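Local coordinates for protein MDM10 isoform 1 (Saccharomyces cerevisiae, PDB 7BTX) that forms part of the ERMES complex tethering the endoplasmic reticulum to mitochondria and takes part in late assembly of the TOM translocase of the mitochondrial outer membrane, at residues Thr16-Gln21 / Gln164-Leu169; Ala29-Leu34 / Ser279-Ala284; Phe186-Asp189 / Leu194-Trp197; Ala294-Asn299 / Ser305-Gly310; Leu429-Lys434 / Ile440-Glu445. All coordinates share one frame; numbering follows the deposited sequence.

Contact 1: Thr16-Gln21 / Gln164-Leu169; sequences THWSTQ and QTQFML
Trp-18 and Gln-166 carry this contact, and they meet by stacking, with no hydrogen bond passing between the two segments. The nearest approach of the pair is from Gln-166 CB to Trp-18 CH2, at 3.7 Å. This CB makes a CH-pi contact, sitting 4.0 Å from the centroid of the six-membered ring of Trp-18 and 20° off its normal. From there the extended chain of Gln-166 runs on across the indole until its amide lies nearly flat upon it, the two planes 21° apart and Gln-166 NE2 3.9 Å from Trp-18 CD2. Glutamine suits the place because its methylenes and flat amide can both pack on an aromatic face. A second kind of approach is at the ring edge, where the backbone Thr-165 N lies in the indole plane, 3.9 Å from Trp-18 CZ3.

The fold is the beta barrel of mitochondrial outer-membrane proteins. His-17, the first residue past helix 5-16, breaks away with positive phi, and the CG of Trp-18, anti to the backbone N (chi1 -180°), carries the indole to strand 165-174. With an alanine in place of Trp-18, the Gln-166 amide would probably lose its flat support and a gap would open beside Tyr-13, whose ring also meets the indole.

Gln-166 OE1 takes a weak hydrogen bond from Tyr-13 OH of helix 5-16, while a local bond runs from Ser-19 OG to Trp-18 O over 2.6 Å.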
# COMPACT_ATOMS: atom_id res chain seq x y z
N THR D 16 -9.23 -28.78 32.95
CA THR D 16 -8.63 -29.09 34.24
C THR D 16 -9.51 -28.70 35.41
O THR D 16 -9.10 -28.85 36.56
CB THR D 16 -7.27 -28.41 34.36
OG1 THR D 16 -7.44 -26.99 34.41
CG2 THR D 16 -6.42 -28.75 33.17
N HIS D 17 -10.72 -28.20 35.13
CA HIS D 17 -11.73 -27.78 36.11
C HIS D 17 -11.18 -26.70 37.05
O HIS D 17 -11.07 -26.89 38.26
CB HIS D 17 -12.27 -28.98 36.89
CG HIS D 17 -12.79 -30.08 36.02
ND1 HIS D 17 -13.76 -29.87 35.06
CD2 HIS D 17 -12.48 -31.39 35.96
CE1 HIS D 17 -14.02 -31.01 34.45
NE2 HIS D 17 -13.25 -31.95 34.97
N TRP D 18 -10.85 -25.55 36.46
CA TRP D 18 -10.38 -24.42 37.25
C TRP D 18 -11.52 -23.56 37.76
O TRP D 18 -11.34 -22.85 38.76
CB TRP D 18 -9.40 -23.58 36.43
CG TRP D 18 -8.85 -22.39 37.14
CD1 TRP D 18 -9.02 -21.08 36.80
CD2 TRP D 18 -8.05 -22.38 38.33
NE1 TRP D 18 -8.38 -20.26 37.69
CE2 TRP D 18 -7.77 -21.04 38.64
CE3 TRP D 18 -7.54 -23.38 39.16
CZ2 TRP D 18 -7.01 -20.68 39.74
CZ3 TRP D 18 -6.79 -23.02 40.24
CH2 TRP D 18 -6.52 -21.68 40.52
N SER D 19 -12.68 -23.63 37.11
CA SER D 19 -13.91 -22.92 37.48
C SER D 19 -13.72 -21.41 37.50
O SER D 19 -13.72 -20.79 38.57
CB SER D 19 -14.46 -23.41 38.82
OG SER D 19 -13.72 -22.85 39.90
N THR D 20 -13.51 -20.81 36.32
CA THR D 20 -13.30 -19.37 36.18
C THR D 20 -14.60 -18.56 36.25
O THR D 20 -14.58 -17.37 35.91
CB THR D 20 -12.58 -19.07 34.87
OG1 THR D 20 -12.48 -17.65 34.69
CG2 THR D 20 -13.36 -19.67 33.70
N GLN D 21 -15.72 -19.15 36.66
CA GLN D 21 -16.91 -18.36 36.92
C GLN D 21 -16.72 -17.49 38.16
O GLN D 21 -17.34 -16.43 38.29
CB GLN D 21 -18.15 -19.27 37.06
CG GLN D 21 -18.15 -20.22 38.25
CD GLN D 21 -17.58 -21.58 37.90
OE1 GLN D 21 -16.94 -21.75 36.87
NE2 GLN D 21 -17.81 -22.56 38.77
N GLN D 164 -5.51 -26.01 44.10
CA GLN D 164 -6.14 -24.74 44.40
C GLN D 164 -5.17 -23.60 44.16
O GLN D 164 -5.16 -22.62 44.91
CB GLN D 164 -6.65 -24.72 45.84
CG GLN D 164 -7.93 -25.49 46.06
CD GLN D 164 -8.32 -25.57 47.52
OE1 GLN D 164 -7.67 -24.97 48.37
NE2 GLN D 164 -9.38 -26.31 47.81
N THR D 165 -4.33 -23.72 43.13
CA THR D 165 -3.27 -22.76 42.84
C THR D 165 -2.88 -22.92 41.37
O THR D 165 -2.79 -24.04 40.86
CB THR D 165 -2.05 -23.00 43.76
OG1 THR D 165 -2.40 -22.69 45.11
CG2 THR D 165 -0.85 -22.19 43.36
N GLN D 166 -2.69 -21.79 40.69
CA GLN D 166 -2.28 -21.81 39.30
C GLN D 166 -1.33 -20.65 39.05
O GLN D 166 -1.42 -19.61 39.70
CB GLN D 166 -3.48 -21.72 38.37
CG GLN D 166 -3.30 -22.42 37.07
CD GLN D 166 -4.47 -22.22 36.16
OE1 GLN D 166 -4.73 -21.11 35.72
NE2 GLN D 166 -5.19 -23.30 35.87
N PHE D 167 -0.41 -20.85 38.11
CA PHE D 167 0.51 -19.81 37.69
C PHE D 167 0.33 -19.59 36.20
O PHE D 167 0.02 -20.52 35.46
CB PHE D 167 1.96 -20.18 38.00
CG PHE D 167 2.96 -19.16 37.55
CD1 PHE D 167 3.06 -17.94 38.20
CD2 PHE D 167 3.80 -19.42 36.48
CE1 PHE D 167 3.98 -17.00 37.79
CE2 PHE D 167 4.72 -18.48 36.06
CZ PHE D 167 4.80 -17.27 36.72
N MET D 168 0.53 -18.35 35.75
CA MET D 168 0.32 -18.02 34.35
C MET D 168 1.31 -16.95 33.92
O MET D 168 1.55 -15.99 34.65
CB MET D 168 -1.09 -17.51 34.10
CG MET D 168 -2.11 -18.57 33.80
SD MET D 168 -3.59 -17.80 33.15
CE MET D 168 -2.87 -16.66 31.98
N LEU D 169 1.87 -17.13 32.73
CA LEU D 169 2.68 -16.12 32.07
C LEU D 169 2.00 -15.72 30.77
O LEU D 169 1.31 -16.53 30.15
CB LEU D 169 4.09 -16.63 31.79
CG LEU D 169 5.15 -16.35 32.85
CD1 LEU D 169 6.22 -17.40 32.77
CD2 LEU D 169 5.74 -14.99 32.61

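Contact 2: Ala29-Leu34 / Ser279-Ala284; sequences ATSRTL and SSTYSA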
# COMPACT_ATOMS: atom_id res chain seq x y z
N ALA D 29 -19.65 -10.62 32.55
CA ALA D 29 -19.30 -11.33 31.33
C ALA D 29 -20.51 -11.37 30.43
O ALA D 29 -20.39 -11.29 29.20
CB ALA D 29 -18.81 -12.74 31.64
N THR D 30 -21.69 -11.48 31.03
CA THR D 30 -22.92 -11.46 30.27
C THR D 30 -23.25 -10.04 29.80
O THR D 30 -23.91 -9.87 28.78
CB THR D 30 -24.05 -12.04 31.12
OG1 THR D 30 -23.57 -13.23 31.75
CG2 THR D 30 -25.21 -12.46 30.25
N SER D 31 -22.75 -9.03 30.50
CA SER D 31 -22.87 -7.64 30.07
C SER D 31 -21.81 -7.23 29.06
O SER D 31 -21.81 -6.08 28.63
CB SER D 31 -22.79 -6.71 31.27
OG SER D 31 -22.42 -5.41 30.88
N ARG D 32 -20.88 -8.12 28.72
CA ARG D 32 -19.93 -7.85 27.65
C ARG D 32 -20.18 -8.69 26.41
O ARG D 32 -19.79 -8.29 25.31
CB ARG D 32 -18.50 -8.09 28.13
CG ARG D 32 -18.09 -7.22 29.30
CD ARG D 32 -16.59 -7.25 29.52
NE ARG D 32 -16.04 -8.60 29.42
CZ ARG D 32 -15.63 -9.32 30.46
NH1 ARG D 32 -15.71 -8.82 31.69
NH2 ARG D 32 -15.15 -10.54 30.28
N THR D 33 -20.83 -9.84 26.58
CA THR D 33 -21.24 -10.68 25.47
C THR D 33 -22.49 -10.13 24.80
O THR D 33 -22.62 -10.18 23.57
CB THR D 33 -21.46 -12.11 25.98
OG1 THR D 33 -20.23 -12.62 26.49
CG2 THR D 33 -21.96 -13.04 24.89
N LEU D 34 -23.38 -9.53 25.59
CA LEU D 34 -24.65 -9.05 25.05
C LEU D 34 -24.60 -7.61 24.59
O LEU D 34 -25.47 -7.20 23.82
CB LEU D 34 -25.75 -9.22 26.10
CG LEU D 34 -26.12 -10.69 26.28
CD1 LEU D 34 -27.09 -10.94 27.40
CD2 LEU D 34 -26.74 -11.12 25.02
N SER D 279 -21.80 1.68 37.67
CA SER D 279 -22.53 0.95 36.65
C SER D 279 -23.57 0.06 37.31
O SER D 279 -23.56 -0.16 38.52
CB SER D 279 -21.59 0.09 35.81
OG SER D 279 -22.33 -0.89 35.09
N SER D 280 -24.49 -0.44 36.49
CA SER D 280 -25.54 -1.32 36.96
C SER D 280 -26.06 -2.12 35.78
O SER D 280 -26.26 -1.56 34.70
CB SER D 280 -26.67 -0.53 37.61
OG SER D 280 -27.72 -1.38 38.02
N THR D 281 -26.29 -3.41 35.97
CA THR D 281 -26.61 -4.29 34.86
C THR D 281 -27.69 -5.27 35.28
O THR D 281 -27.52 -5.99 36.26
CB THR D 281 -25.37 -5.06 34.40
OG1 THR D 281 -24.46 -4.16 33.75
CG2 THR D 281 -25.73 -6.17 33.45
N TYR D 282 -28.78 -5.30 34.53
CA TYR D 282 -29.77 -6.36 34.63
C TYR D 282 -29.56 -7.30 33.45
O TYR D 282 -29.20 -6.87 32.36
CB TYR D 282 -31.18 -5.78 34.61
CG TYR D 282 -32.29 -6.79 34.60
CD1 TYR D 282 -32.94 -7.13 33.42
CD2 TYR D 282 -32.69 -7.41 35.77
CE1 TYR D 282 -33.96 -8.05 33.41
CE2 TYR D 282 -33.71 -8.33 35.77
CZ TYR D 282 -34.34 -8.65 34.59
OH TYR D 282 -35.35 -9.57 34.59
N SER D 283 -29.76 -8.59 33.68
CA SER D 283 -29.47 -9.59 32.65
C SER D 283 -30.38 -10.80 32.84
O SER D 283 -30.08 -11.68 33.64
CB SER D 283 -28.01 -10.02 32.69
OG SER D 283 -27.78 -11.06 31.77
N ALA D 284 -31.46 -10.86 32.07
CA ALA D 284 -32.40 -11.95 32.18
C ALA D 284 -32.12 -13.00 31.11
O ALA D 284 -31.14 -12.91 30.37
CB ALA D 284 -33.83 -11.42 32.10
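Thr-30 and Ser-31 of the short helix 30-33 rest against Thr-281 and Ser-283 of strand 280-284, so an N-terminal segment meets the wall of the beta barrel well inside the protein. Two close approaches make up most of the contact. In one, the methyl CG2 of Thr-30 meets Ser-283 OG at 3.3 Å. CG2 reaches it because it stands anti to the backbone N of Thr-30, which leaves OG1 beside that nitrogen. In the other, Ser-31 CB packs on Thr-281 CG2 at 3.7 Å, while the hydroxyls of the same two residues, Ser-31 OG and Thr-281 OG1, stay 3.7 Å apart without a hydrogen bond. Leu-34 CD1 comes more loosely to Ser-283 OG, at 4.4 Å. Small residues suit both sides: serine and threonine let the helix come near the strand, so that the nearest CA atoms, those of Ser-31 and Thr-281, are 6.9 Å apart.

Further out, strands 263-269 and 292-297 flank strand 280-284. Thr-281 touches Thr-268 on one of them and Cys-293 and Lys-295 on the other, and Leu-34 also packs on Cys-293. On the helix side, Thr-33 O accepts a hydrogen bond from Lys-417 NZ. The turn itself is secured at Ala-29 O, which Thr-33 N and Thr-33 OG1 approach from opposite faces of the carbonyl plane, each at 3.0 Å.

Contact 3: Phe186-Asp189 / Leu194-Trp197; sequences FQRD and LQEW
A beta hairpin of the barrel wall pairs strand 179-189 with strand 194-199, and here Phe-186 faces Trp-197 as an antiparallel hydrogen-bonded pair. Phe-186 N donates to Trp-197 O at 3.0 Å, and Trp-197 N returns a nearly straight bond to Phe-186 O. Their side chains lie side by side, with Trp-197 CE3 at the edge of the phenyl ring, in its plane and 3.7 Å from Phe-186 CD2. Arg-188 follows on this same face, its NH1 4.0 Å from Trp-197 CH2.

On the other face Gln-187 and Glu-196 run alongside each other. Gln-187 CB packs 3.8 Å from Glu-196 CG, a fit of aliphatic stems that long polar residues provide. Their oxygens, Gln-187 OE1 and Glu-196 OE2, stand 3.2 Å apart as two acceptors and are not hydrogen-bonded. The buried Glu-196 forms a salt bridge from OE1 to Arg-209 NH2. Gln-187 donates to Tyr-13 OH through NE2, at the other end of its amide. A leucine in place of Glu-196 would probably deprive Arg-209 of this salt bridge.

The hairpin is continued by strand 165-174 beyond Gln-187 and by strand 209-211 beyond Glu-196, while helix 5-16 reaches Gln-187 through Tyr-13.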
# COMPACT_ATOMS: atom_id res chain seq x y z
N PHE D 186 -0.52 -15.13 39.34
CA PHE D 186 -0.68 -16.13 40.37
C PHE D 186 -2.10 -16.06 40.89
O PHE D 186 -2.64 -14.98 41.09
CB PHE D 186 0.32 -15.90 41.51
CG PHE D 186 0.34 -16.99 42.52
CD1 PHE D 186 1.03 -18.16 42.27
CD2 PHE D 186 -0.33 -16.84 43.72
CE1 PHE D 186 1.05 -19.16 43.20
CE2 PHE D 186 -0.31 -17.85 44.66
CZ PHE D 186 0.38 -19.00 44.40
N GLN D 187 -2.73 -17.22 41.09
CA GLN D 187 -4.13 -17.23 41.48
C GLN D 187 -4.45 -18.44 42.34
O GLN D 187 -4.26 -19.58 41.92
CB GLN D 187 -5.03 -17.19 40.24
CG GLN D 187 -4.54 -18.03 39.08
CD GLN D 187 -5.26 -17.72 37.80
OE1 GLN D 187 -6.22 -16.96 37.78
NE2 GLN D 187 -4.78 -18.30 36.70
N ARG D 188 -4.94 -18.18 43.55
CA ARG D 188 -5.28 -19.24 44.50
C ARG D 188 -6.80 -19.37 44.57
O ARG D 188 -7.50 -18.55 45.15
CB ARG D 188 -4.68 -18.95 45.87
CG ARG D 188 -5.09 -19.96 46.93
CD ARG D 188 -4.12 -20.00 48.10
NE ARG D 188 -4.48 -19.06 49.15
CZ ARG D 188 -3.69 -18.08 49.58
NH1 ARG D 188 -2.48 -17.93 49.06
NH2 ARG D 188 -4.10 -17.27 50.54
N ASP D 189 -7.30 -20.45 43.98
CA ASP D 189 -8.72 -20.72 44.03
C ASP D 189 -9.11 -21.32 45.37
O ASP D 189 -8.27 -21.87 46.09
CB ASP D 189 -9.12 -21.69 42.91
CG ASP D 189 -10.60 -21.68 42.62
OD1 ASP D 189 -11.28 -20.74 43.07
OD2 ASP D 189 -11.09 -22.62 41.96
N LEU D 194 -11.56 -16.63 44.90
CA LEU D 194 -10.64 -16.83 43.79
C LEU D 194 -9.67 -15.65 43.76
O LEU D 194 -9.68 -14.84 42.85
CB LEU D 194 -11.36 -17.05 42.46
CG LEU D 194 -10.59 -17.83 41.38
CD1 LEU D 194 -11.55 -18.62 40.51
CD2 LEU D 194 -9.69 -17.00 40.48
N GLN D 195 -8.94 -15.45 44.86
CA GLN D 195 -7.91 -14.43 44.92
C GLN D 195 -6.87 -14.60 43.82
O GLN D 195 -6.61 -15.71 43.36
CB GLN D 195 -7.20 -14.46 46.28
CG GLN D 195 -8.12 -14.45 47.47
CD GLN D 195 -7.41 -14.85 48.73
OE1 GLN D 195 -6.31 -15.39 48.69
NE2 GLN D 195 -8.04 -14.58 49.87
N GLU D 196 -6.27 -13.50 43.40
CA GLU D 196 -5.37 -13.50 42.26
C GLU D 196 -4.38 -12.36 42.40
O GLU D 196 -4.77 -11.25 42.74
CB GLU D 196 -6.16 -13.36 40.96
CG GLU D 196 -5.32 -13.47 39.72
CD GLU D 196 -6.15 -13.58 38.47
OE1 GLU D 196 -7.39 -13.42 38.57
OE2 GLU D 196 -5.58 -13.82 37.39
N TRP D 197 -3.11 -12.64 42.11
CA TRP D 197 -2.03 -11.65 42.25
C TRP D 197 -1.40 -11.44 40.88
O TRP D 197 -0.66 -12.28 40.38
CB TRP D 197 -1.00 -12.11 43.25
CG TRP D 197 -1.48 -12.04 44.65
CD1 TRP D 197 -1.30 -11.02 45.52
CD2 TRP D 197 -2.22 -13.04 45.34
NE1 TRP D 197 -1.89 -11.32 46.72
CE2 TRP D 197 -2.46 -12.56 46.64
CE3 TRP D 197 -2.70 -14.31 44.99
CZ2 TRP D 197 -3.16 -13.29 47.58
CZ3 TRP D 197 -3.40 -15.03 45.93
CH2 TRP D 197 -3.62 -14.52 47.21

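Contact 4: Ala294-Asn299 / Ser305-Gly310; sequences AKYDFN and SNLSFG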
# COMPACT_ATOMS: atom_id res chain seq x y z
N ALA D 294 -30.02 -5.27 30.13
CA ALA D 294 -30.30 -3.84 30.17
C ALA D 294 -29.38 -3.16 31.17
O ALA D 294 -29.67 -3.02 32.36
CB ALA D 294 -31.76 -3.60 30.51
N LYS D 295 -28.24 -2.69 30.68
CA LYS D 295 -27.29 -2.00 31.54
C LYS D 295 -27.68 -0.53 31.68
O LYS D 295 -27.81 0.18 30.68
CB LYS D 295 -25.88 -2.11 30.98
CG LYS D 295 -24.89 -1.19 31.67
CD LYS D 295 -23.47 -1.57 31.37
CE LYS D 295 -23.02 -0.99 30.05
NZ LYS D 295 -21.59 -1.29 29.78
N TYR D 296 -27.84 -0.08 32.91
CA TYR D 296 -28.02 1.34 33.21
C TYR D 296 -26.72 1.86 33.81
O TYR D 296 -26.37 1.49 34.93
CB TYR D 296 -29.19 1.59 34.16
CG TYR D 296 -29.23 3.02 34.64
CD1 TYR D 296 -29.51 4.06 33.76
CD2 TYR D 296 -28.99 3.33 35.97
CE1 TYR D 296 -29.54 5.36 34.19
CE2 TYR D 296 -29.02 4.64 36.41
CZ TYR D 296 -29.30 5.65 35.52
OH TYR D 296 -29.34 6.95 35.95
N ASP D 297 -26.03 2.71 33.08
CA ASP D 297 -24.77 3.26 33.55
C ASP D 297 -25.03 4.60 34.22
O ASP D 297 -26.12 5.17 34.13
CB ASP D 297 -23.81 3.39 32.38
CG ASP D 297 -22.37 3.38 32.81
OD1 ASP D 297 -21.72 2.32 32.69
OD2 ASP D 297 -21.89 4.43 33.27
N PHE D 298 -24.02 5.12 34.92
CA PHE D 298 -24.14 6.39 35.62
C PHE D 298 -22.76 7.01 35.82
O PHE D 298 -21.77 6.48 35.31
CB PHE D 298 -24.86 6.20 36.96
CG PHE D 298 -25.52 7.44 37.48
CD1 PHE D 298 -26.42 8.14 36.69
CD2 PHE D 298 -25.21 7.93 38.74
CE1 PHE D 298 -27.03 9.29 37.16
CE2 PHE D 298 -25.81 9.09 39.21
CZ PHE D 298 -26.72 9.77 38.42
N ASN D 299 -22.69 8.12 36.55
CA ASN D 299 -21.44 8.76 36.91
C ASN D 299 -21.66 9.63 38.14
O ASN D 299 -22.78 10.11 38.36
CB ASN D 299 -20.91 9.61 35.75
CG ASN D 299 -19.41 9.75 35.78
OD1 ASN D 299 -18.82 10.05 36.82
ND2 ASN D 299 -18.77 9.54 34.64
N SER D 305 -26.06 10.01 32.44
CA SER D 305 -26.61 8.66 32.39
C SER D 305 -26.33 7.98 31.06
O SER D 305 -25.80 8.61 30.13
CB SER D 305 -28.11 8.69 32.65
OG SER D 305 -28.38 8.89 34.03
N ASN D 306 -26.67 6.70 30.97
CA ASN D 306 -26.62 5.92 29.75
C ASN D 306 -27.52 4.71 29.94
O ASN D 306 -27.73 4.28 31.07
CB ASN D 306 -25.20 5.49 29.41
CG ASN D 306 -25.02 5.11 27.96
OD1 ASN D 306 -25.99 4.77 27.27
ND2 ASN D 306 -23.79 5.15 27.48
N LEU D 307 -28.07 4.16 28.86
CA LEU D 307 -28.94 3.00 29.04
C LEU D 307 -28.78 2.10 27.81
O LEU D 307 -29.44 2.25 26.79
CB LEU D 307 -30.40 3.41 29.24
CG LEU D 307 -31.39 2.27 29.50
CD1 LEU D 307 -31.18 1.69 30.88
CD2 LEU D 307 -32.81 2.75 29.34
N SER D 308 -27.88 1.13 27.94
CA SER D 308 -27.65 0.20 26.85
C SER D 308 -28.71 -0.90 26.87
O SER D 308 -29.49 -1.02 27.81
CB SER D 308 -26.24 -0.38 26.95
OG SER D 308 -25.27 0.64 26.82
N PHE D 309 -28.73 -1.70 25.82
CA PHE D 309 -29.64 -2.83 25.72
C PHE D 309 -28.93 -3.92 24.94
O PHE D 309 -27.90 -3.68 24.30
CB PHE D 309 -30.96 -2.40 25.05
CG PHE D 309 -31.96 -1.84 26.01
CD1 PHE D 309 -32.70 -2.67 26.82
CD2 PHE D 309 -32.17 -0.47 26.08
CE1 PHE D 309 -33.63 -2.15 27.71
CE2 PHE D 309 -33.09 0.05 26.96
CZ PHE D 309 -33.82 -0.79 27.77
N GLY D 310 -29.48 -5.13 24.96
CA GLY D 310 -28.90 -6.24 24.24
C GLY D 310 -29.82 -7.44 24.30
O GLY D 310 -30.26 -7.82 25.38
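Ser-305 OG meets Tyr-296 OH in a 2.9 Å hydrogen bond in which either hydroxyl could be the donor. The same Ser-305 OG lies in the plane of the Phe-298 ring, at its edge, 3.4 Å from Phe-298 CD1. Next, Asn-306 O accepts from Asp-297 N at 3.1 Å, and the two residues form an antiparallel hydrogen-bonded pair. Asn-306 CB and Asp-297 CB stand 3.9 Å apart. Asn-306 OD1 takes a weak bond from Arg-423 N.

Leu-307 is paired with Tyr-296 on the opposite face. With CG anti to the backbone N (chi1 -177°), Leu-307 CD1 reaches the edge of the tyrosine ring and packs 3.8 Å from Tyr-296 CB, the side chains crossing at about a right angle. Ser-308 N donates to Lys-295 O over 2.9 Å. Phe-309 CE1 lies 3.7 Å from Ala-294 CB, a small residue that leaves room for the phenyl.

This beta hairpin of the barrel wall therefore has two characters: the Tyr-296 and Leu-307 face is largely apolar and aromatic, with the Tyr-296 and Ser-305 hydroxyls paired to each other at its end, as would suit the lipid side of a membrane barrel, and polar Asp-297 and Asn-306 share the other.

Contact 5: Leu429-Lys434 / Ile440-Glu445; sequences LLWEGK and ISAGTE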
# COMPACT_ATOMS: atom_id res chain seq x y z
N LEU D 429 -26.36 -4.50 14.89
CA LEU D 429 -26.95 -5.79 14.58
C LEU D 429 -25.85 -6.72 14.13
O LEU D 429 -24.87 -6.29 13.52
CB LEU D 429 -28.03 -5.68 13.50
CG LEU D 429 -29.24 -4.80 13.76
CD1 LEU D 429 -29.08 -3.45 13.09
CD2 LEU D 429 -30.49 -5.50 13.26
N LEU D 430 -26.02 -8.01 14.41
CA LEU D 430 -25.00 -8.98 14.05
C LEU D 430 -25.65 -10.35 13.90
O LEU D 430 -26.34 -10.81 14.81
CB LEU D 430 -23.89 -9.05 15.11
CG LEU D 430 -22.70 -9.95 14.80
CD1 LEU D 430 -21.78 -9.31 13.79
CD2 LEU D 430 -21.95 -10.29 16.05
N TRP D 431 -25.42 -10.98 12.76
CA TRP D 431 -25.81 -12.36 12.55
C TRP D 431 -24.55 -13.21 12.47
O TRP D 431 -23.53 -12.77 11.94
CB TRP D 431 -26.64 -12.52 11.28
CG TRP D 431 -27.00 -13.92 10.99
CD1 TRP D 431 -27.91 -14.68 11.64
CD2 TRP D 431 -26.44 -14.75 9.97
NE1 TRP D 431 -27.96 -15.94 11.09
CE2 TRP D 431 -27.06 -16.01 10.06
CE3 TRP D 431 -25.46 -14.56 8.99
CZ2 TRP D 431 -26.75 -17.06 9.22
CZ3 TRP D 431 -25.15 -15.60 8.15
CH2 TRP D 431 -25.79 -16.84 8.27
N GLU D 432 -24.61 -14.42 13.03
CA GLU D 432 -23.51 -15.37 12.94
C GLU D 432 -24.07 -16.74 12.63
O GLU D 432 -24.96 -17.23 13.34
CB GLU D 432 -22.71 -15.43 14.24
CG GLU D 432 -21.78 -14.26 14.45
CD GLU D 432 -20.49 -14.67 15.12
OE1 GLU D 432 -20.32 -15.88 15.38
OE2 GLU D 432 -19.65 -13.79 15.37
N GLY D 433 -23.56 -17.37 11.58
CA GLY D 433 -24.05 -18.68 11.20
C GLY D 433 -22.96 -19.72 11.14
O GLY D 433 -22.04 -19.61 10.33
N LYS D 434 -23.04 -20.73 11.99
CA LYS D 434 -22.06 -21.80 12.02
C LYS D 434 -22.57 -22.99 11.22
O LYS D 434 -23.76 -23.13 10.93
CB LYS D 434 -21.75 -22.22 13.45
CG LYS D 434 -20.30 -22.58 13.69
CD LYS D 434 -20.09 -23.14 15.08
CE LYS D 434 -20.73 -24.51 15.23
NZ LYS D 434 -20.47 -25.09 16.57
N ILE D 440 -20.07 -17.83 8.92
CA ILE D 440 -20.36 -16.55 8.29
C ILE D 440 -20.85 -15.59 9.37
O ILE D 440 -21.60 -15.99 10.26
CB ILE D 440 -21.41 -16.73 7.18
CG1 ILE D 440 -20.94 -17.77 6.18
CG2 ILE D 440 -21.64 -15.44 6.42
CD1 ILE D 440 -22.00 -18.20 5.21
N SER D 441 -20.41 -14.33 9.30
CA SER D 441 -20.73 -13.34 10.34
C SER D 441 -21.01 -12.00 9.68
O SER D 441 -20.11 -11.19 9.48
CB SER D 441 -19.58 -13.24 11.33
OG SER D 441 -19.81 -12.21 12.27
N ALA D 442 -22.28 -11.74 9.39
CA ALA D 442 -22.72 -10.47 8.82
C ALA D 442 -23.19 -9.55 9.93
O ALA D 442 -23.87 -9.99 10.87
CB ALA D 442 -23.84 -10.68 7.81
N GLY D 443 -22.85 -8.27 9.84
CA GLY D 443 -23.24 -7.34 10.87
C GLY D 443 -23.16 -5.88 10.47
O GLY D 443 -22.24 -5.48 9.76
N THR D 444 -24.11 -5.08 10.94
CA THR D 444 -24.16 -3.66 10.62
C THR D 444 -24.37 -2.84 11.88
O THR D 444 -24.68 -3.36 12.95
CB THR D 444 -25.29 -3.35 9.62
OG1 THR D 444 -25.23 -1.96 9.27
CG2 THR D 444 -26.63 -3.64 10.23
N GLU D 445 -24.18 -1.54 11.74
CA GLU D 445 -24.42 -0.57 12.80
C GLU D 445 -25.19 0.60 12.21
O GLU D 445 -24.95 0.99 11.07
CB GLU D 445 -23.11 -0.09 13.42
CG GLU D 445 -23.28 0.77 14.65
CD GLU D 445 -21.97 1.26 15.22
OE1 GLU D 445 -20.94 1.10 14.54
OE2 GLU D 445 -21.97 1.80 16.34
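Trp-431 lies across from Ala-442 and reaches outward toward Ile-440. Trp-431 CB sits 3.8 Å from Ala-442 O, the carbonyl that accepts the backbone N-H of Trp-431. CG stands anti to the backbone N (chi1 177°), which swings the indole along the hairpin toward Gly-433. Trp-431 CE3 passes 4.4 Å from Ala-442 CB, a methyl small enough to let the ring lie close to the sheet. At the far rim Trp-431 CZ3 packs 3.9 Å from Ile-440 CG2, which comes to the ring at its edge, near its plane. One face of the indole rests over Gly-433 N; a side chain on this glycine would run into Trp-431 CH2, so the absence of a CB makes room for the ring.

The same logic recurs at Gly-443: Leu-430 CD1 lies 3.8 Å from Gly-443 CA, in the space a CB there would need. Leu-429 CD1 packs side by side with Thr-444 CG2 at 3.8 Å. Ser-441 OG gives only a weak hydrogen bond to Glu-432 OE2.

Backbone bonds run from Leu-429 and Thr-444 to Gly-433 and Ile-440, among them Gly-433 N to Ile-440 O at 2.7 Å. Trp-416 meets the indole from the next strand, and Leu-430, on the other face, touches Phe-37 of the N-terminal segment. Strands 175° apart, linked by a short turn, make the antiparallel beta hairpin from which mitochondrial outer-membrane barrels are built.

In the fold
From the N terminus, the chain leaves helix 5-16 and contact 1 closes a loop to strand 165-174. Before that loop closes, helix 30-33 begins contact 2, whose loop closes only at strand 280-284; contacts 1 and 2 therefore cross, and together they bind the N-terminal segment to two regions of the barrel wall. Contact 3, a local hairpin, is nested inside the loop of contact 2 and touches contact 1 through neighbouring strands 165-174 and 179-189. Contacts 4 and 5 follow in series and close short hairpin loops: contact 4 joins strands 292-297 and 306-307, beside strand 280-284 of contact 2, and contact 5 joins strands 426-434 and 439-447, across the chain's centre from contact 1.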